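PDB 3LYE: oxaloacetate acetyl hydrolase from Cryphonectria parasitica, which belongs to the phosphoenolpyruvate phosphomutase family of enzymes, which have a TIM-barrel-type fold. Local coordinates for residues Gly116-Thr128 with Lys137-Ile149. Sequence-based numbering, arbitrary orientation.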
# COMPACT_ATOMS: atom_id res chain seq x y z
N GLY A 116 -3.26 -4.66 -16.13
CA GLY A 116 -3.04 -4.17 -17.48
C GLY A 116 -1.63 -4.26 -18.00
O GLY A 116 -1.33 -3.67 -19.03
N VAL A 117 -0.77 -4.99 -17.31
CA VAL A 117 0.60 -5.12 -17.77
C VAL A 117 0.60 -6.02 -19.02
O VAL A 117 -0.13 -6.99 -19.11
CB VAL A 117 1.48 -5.69 -16.66
CG1 VAL A 117 2.90 -5.90 -17.14
CG2 VAL A 117 1.44 -4.81 -15.42
N ALA A 118 1.39 -5.62 -20.01
CA ALA A 118 1.44 -6.32 -21.29
C ALA A 118 2.28 -7.57 -21.34
O ALA A 118 1.97 -8.52 -22.08
CB ALA A 118 1.87 -5.38 -22.40
N GLY A 119 3.35 -7.59 -20.59
CA GLY A 119 4.24 -8.72 -20.55
C GLY A 119 5.25 -8.56 -19.43
O GLY A 119 5.31 -7.50 -18.79
N ALA A 120 6.03 -9.59 -19.19
CA ALA A 120 7.04 -9.56 -18.14
C ALA A 120 8.09 -10.61 -18.34
O ALA A 120 7.84 -11.62 -18.99
CB ALA A 120 6.36 -9.83 -16.77
N HIS A 121 9.28 -10.38 -17.79
CA HIS A 121 10.39 -11.33 -17.85
C HIS A 121 10.55 -12.01 -16.49
O HIS A 121 10.53 -11.39 -15.42
CB HIS A 121 11.68 -10.76 -18.43
CG HIS A 121 12.30 -9.60 -17.70
ND1 HIS A 121 13.06 -9.74 -16.57
CD2 HIS A 121 12.39 -8.30 -18.06
CE1 HIS A 121 13.57 -8.56 -16.24
NE2 HIS A 121 13.15 -7.66 -17.11
N LEU A 122 10.74 -13.33 -16.59
CA LEU A 122 10.85 -14.27 -15.46
C LEU A 122 12.14 -15.03 -15.63
O LEU A 122 12.34 -15.67 -16.65
CB LEU A 122 9.61 -15.18 -15.53
CG LEU A 122 9.51 -16.34 -14.56
CD1 LEU A 122 9.65 -15.88 -13.13
CD2 LEU A 122 8.15 -17.03 -14.76
N GLU A 123 12.99 -14.98 -14.62
CA GLU A 123 14.31 -15.56 -14.65
C GLU A 123 14.57 -16.78 -13.83
O GLU A 123 13.71 -17.26 -13.09
CB GLU A 123 15.30 -14.43 -14.25
CG GLU A 123 15.27 -14.10 -12.77
CD GLU A 123 15.64 -12.66 -12.43
OE1 GLU A 123 16.12 -12.42 -11.31
OE2 GLU A 123 15.42 -11.76 -13.25
N ASP A 124 15.77 -17.31 -14.05
CA ASP A 124 16.25 -18.51 -13.38
C ASP A 124 17.18 -18.27 -12.21
O ASP A 124 17.79 -19.20 -11.74
CB ASP A 124 16.86 -19.49 -14.41
CG ASP A 124 18.02 -18.90 -15.19
OD1 ASP A 124 18.63 -19.69 -15.94
OD2 ASP A 124 18.26 -17.67 -15.11
N GLN A 125 17.28 -17.04 -11.71
CA GLN A 125 18.16 -16.80 -10.56
C GLN A 125 17.60 -17.32 -9.26
O GLN A 125 16.41 -17.60 -9.14
CB GLN A 125 18.32 -15.31 -10.33
CG GLN A 125 19.05 -14.62 -11.36
CD GLN A 125 19.52 -13.24 -10.88
OE1 GLN A 125 20.17 -13.10 -9.86
NE2 GLN A 125 19.19 -12.25 -11.64
N ILE A 126 18.45 -17.46 -8.25
CA ILE A 126 17.99 -17.92 -6.96
C ILE A 126 17.19 -16.73 -6.45
O ILE A 126 17.48 -15.59 -6.79
CB ILE A 126 19.16 -18.30 -6.05
CG1 ILE A 126 19.54 -19.74 -6.34
CG2 ILE A 126 18.80 -18.14 -4.59
CD1 ILE A 126 19.98 -19.92 -7.72
N LEU A 127 16.20 -16.99 -5.62
CA LEU A 127 15.37 -15.91 -5.12
C LEU A 127 15.95 -15.20 -3.90
O LEU A 127 15.70 -14.02 -3.67
CB LEU A 127 13.99 -16.50 -4.81
CG LEU A 127 13.57 -16.87 -3.39
CD1 LEU A 127 12.10 -17.31 -3.36
CD2 LEU A 127 14.43 -17.99 -2.86
N THR A 128 16.72 -15.96 -3.15
CA THR A 128 17.38 -15.51 -1.94
C THR A 128 18.49 -14.53 -2.21
O THR A 128 18.90 -13.79 -1.31
CB THR A 128 17.97 -16.74 -1.26
OG1 THR A 128 17.21 -17.89 -1.65
CG2 THR A 128 17.96 -16.59 0.24
N LYS A 137 26.80 -14.78 -10.16
CA LYS A 137 25.36 -14.90 -10.42
C LYS A 137 24.95 -16.37 -10.51
O LYS A 137 25.28 -17.08 -11.46
CB LYS A 137 24.99 -14.14 -11.67
CG LYS A 137 23.52 -13.86 -11.74
CD LYS A 137 23.21 -12.64 -12.57
CE LYS A 137 23.65 -12.82 -14.01
NZ LYS A 137 23.08 -11.78 -14.91
N LYS A 138 24.17 -16.79 -9.52
CA LYS A 138 23.69 -18.16 -9.39
C LYS A 138 22.32 -18.43 -9.93
O LYS A 138 21.41 -17.64 -9.73
CB LYS A 138 23.62 -18.48 -7.90
CG LYS A 138 24.09 -19.86 -7.54
CD LYS A 138 25.60 -19.96 -7.68
CE LYS A 138 26.17 -21.12 -6.88
NZ LYS A 138 25.62 -22.45 -7.29
N VAL A 139 22.17 -19.58 -10.57
CA VAL A 139 20.86 -19.94 -11.12
C VAL A 139 20.39 -21.27 -10.55
O VAL A 139 21.18 -22.09 -10.08
CB VAL A 139 20.87 -20.05 -12.65
CG1 VAL A 139 21.14 -18.71 -13.28
CG2 VAL A 139 21.84 -21.12 -13.13
N VAL A 140 19.08 -21.48 -10.61
CA VAL A 140 18.48 -22.70 -10.11
C VAL A 140 18.63 -23.75 -11.20
O VAL A 140 19.11 -23.47 -12.30
CB VAL A 140 16.98 -22.52 -9.77
CG1 VAL A 140 16.79 -21.51 -8.64
CG2 VAL A 140 16.17 -22.12 -11.00
N SER A 141 18.28 -24.99 -10.88
CA SER A 141 18.37 -26.05 -11.86
C SER A 141 17.40 -25.80 -13.02
O SER A 141 16.44 -25.05 -12.90
CB SER A 141 18.05 -27.38 -11.20
OG SER A 141 16.68 -27.45 -10.89
N ARG A 142 17.63 -26.48 -14.14
CA ARG A 142 16.78 -26.32 -15.28
C ARG A 142 15.34 -26.69 -14.91
O ARG A 142 14.38 -25.96 -15.22
CB ARG A 142 17.27 -27.17 -16.44
CG ARG A 142 16.55 -26.84 -17.70
CD ARG A 142 17.02 -27.63 -18.89
NE ARG A 142 18.44 -27.52 -19.18
CZ ARG A 142 19.06 -28.30 -20.06
NH1 ARG A 142 18.36 -29.23 -20.70
NH2 ARG A 142 20.35 -28.18 -20.29
N ASP A 143 15.17 -27.80 -14.21
CA ASP A 143 13.83 -28.22 -13.81
C ASP A 143 13.16 -27.19 -12.88
O ASP A 143 11.98 -26.92 -13.02
CB ASP A 143 13.91 -29.57 -13.11
CG ASP A 143 13.92 -30.75 -14.09
OD1 ASP A 143 14.22 -31.86 -13.61
OD2 ASP A 143 13.63 -30.60 -15.31
N GLU A 144 13.89 -26.64 -11.92
CA GLU A 144 13.33 -25.65 -11.00
C GLU A 144 12.90 -24.40 -11.77
O GLU A 144 11.90 -23.76 -11.45
CB GLU A 144 14.34 -25.26 -9.94
CG GLU A 144 14.82 -26.36 -9.00
CD GLU A 144 15.83 -25.82 -7.98
OE1 GLU A 144 15.36 -25.24 -6.98
OE2 GLU A 144 17.07 -25.93 -8.17
N TYR A 145 13.67 -24.03 -12.79
CA TYR A 145 13.32 -22.88 -13.59
C TYR A 145 12.04 -23.14 -14.38
O TYR A 145 11.16 -22.29 -14.47
CB TYR A 145 14.44 -22.56 -14.55
CG TYR A 145 14.16 -21.52 -15.58
CD1 TYR A 145 13.71 -20.26 -15.21
CD2 TYR A 145 14.44 -21.75 -16.92
CE1 TYR A 145 13.53 -19.28 -16.16
CE2 TYR A 145 14.28 -20.77 -17.86
CZ TYR A 145 13.82 -19.54 -17.48
OH TYR A 145 13.69 -18.58 -18.44
N LEU A 146 11.92 -24.34 -14.94
CA LEU A 146 10.74 -24.70 -15.73
C LEU A 146 9.49 -24.73 -14.86
O LEU A 146 8.41 -24.49 -15.39
CB LEU A 146 10.95 -25.96 -16.53
CG LEU A 146 12.07 -25.85 -17.54
CD1 LEU A 146 12.33 -27.21 -18.17
CD2 LEU A 146 11.76 -24.81 -18.58
N VAL A 147 9.62 -25.00 -13.57
CA VAL A 147 8.48 -24.97 -12.65
C VAL A 147 7.95 -23.51 -12.68
O VAL A 147 6.74 -23.28 -12.72
CB VAL A 147 8.88 -25.37 -11.21
CG1 VAL A 147 7.78 -25.01 -10.24
CG2 VAL A 147 9.14 -26.85 -11.15
N ARG A 148 8.85 -22.53 -12.64
CA ARG A 148 8.44 -21.13 -12.68
C ARG A 148 7.76 -20.80 -14.01
O ARG A 148 6.66 -20.21 -14.04
CB ARG A 148 9.65 -20.18 -12.39
CG ARG A 148 10.37 -20.65 -11.07
CD ARG A 148 11.01 -19.80 -10.00
NE ARG A 148 12.27 -19.36 -10.43
CZ ARG A 148 13.39 -18.98 -9.79
NH1 ARG A 148 13.77 -19.21 -8.50
NH2 ARG A 148 14.26 -18.45 -10.61
N ILE A 149 8.37 -21.21 -15.11
CA ILE A 149 7.80 -20.91 -16.41
C ILE A 149 6.41 -21.56 -16.54
O ILE A 149 5.46 -20.93 -16.98
CB ILE A 149 8.72 -21.35 -17.55
CG1 ILE A 149 10.08 -20.64 -17.49
CG2 ILE A 149 8.06 -21.10 -18.88
CD1 ILE A 149 10.00 -19.15 -17.65
O HOH W 1 21.25 -15.16 -8.20
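R148, on helix 142-158, reaches the backbone of the loop that follows strand 119-122 and supplies the main side-chain hydrogen bonds of the contact. Its NH2 donates to E123 O at 2.8 Å and to Q125 O at 2.7 Å, the latter fairly straight (161°). Both oxygens lie near the guanidinium plane, and NH1 adds a weak bond to Q125 O. Bends at chi2 and chi3 (-78° at the latter) carry the group off the helix to these carbonyls, while V140 CG2 sits over one of its faces.

Backbone pairing joins the loops. Q125 and V139 form a single beta bridge, in which V140 N donates to D124 O at 2.9 Å, with an N-H...O angle of 165°; the I126 N to K138 O bond is weak. One water donates to both K138 O and Q125 OE1, linking the two segments.

Apolar contacts fill in around these bonds. D124 CB lies over one face of the Y145 ring, a CH-pi contact 3.7 Å from the centroid, and I149 CG1 lies over the opposite face. L122 CD2 meets I149 CD1 at 4.0 Å, whereas I126 CD1 packs against V140 CG1 at 3.7 Å, the two side chains running antiparallel alongside each other.

The D124 carboxylate runs alongside V139, with OD2 3.6 Å from CG1, but its polar partners are T169, D170 and R183. This is the strand-to-helix connection of a beta/alpha barrel: the loop is held largely through main-chain oxygens, with two of them sharing one arginine nitrogen, which probably fixes the turn of backbone beside E123, whose side chain lies about 4 Å from a bound calcium ion.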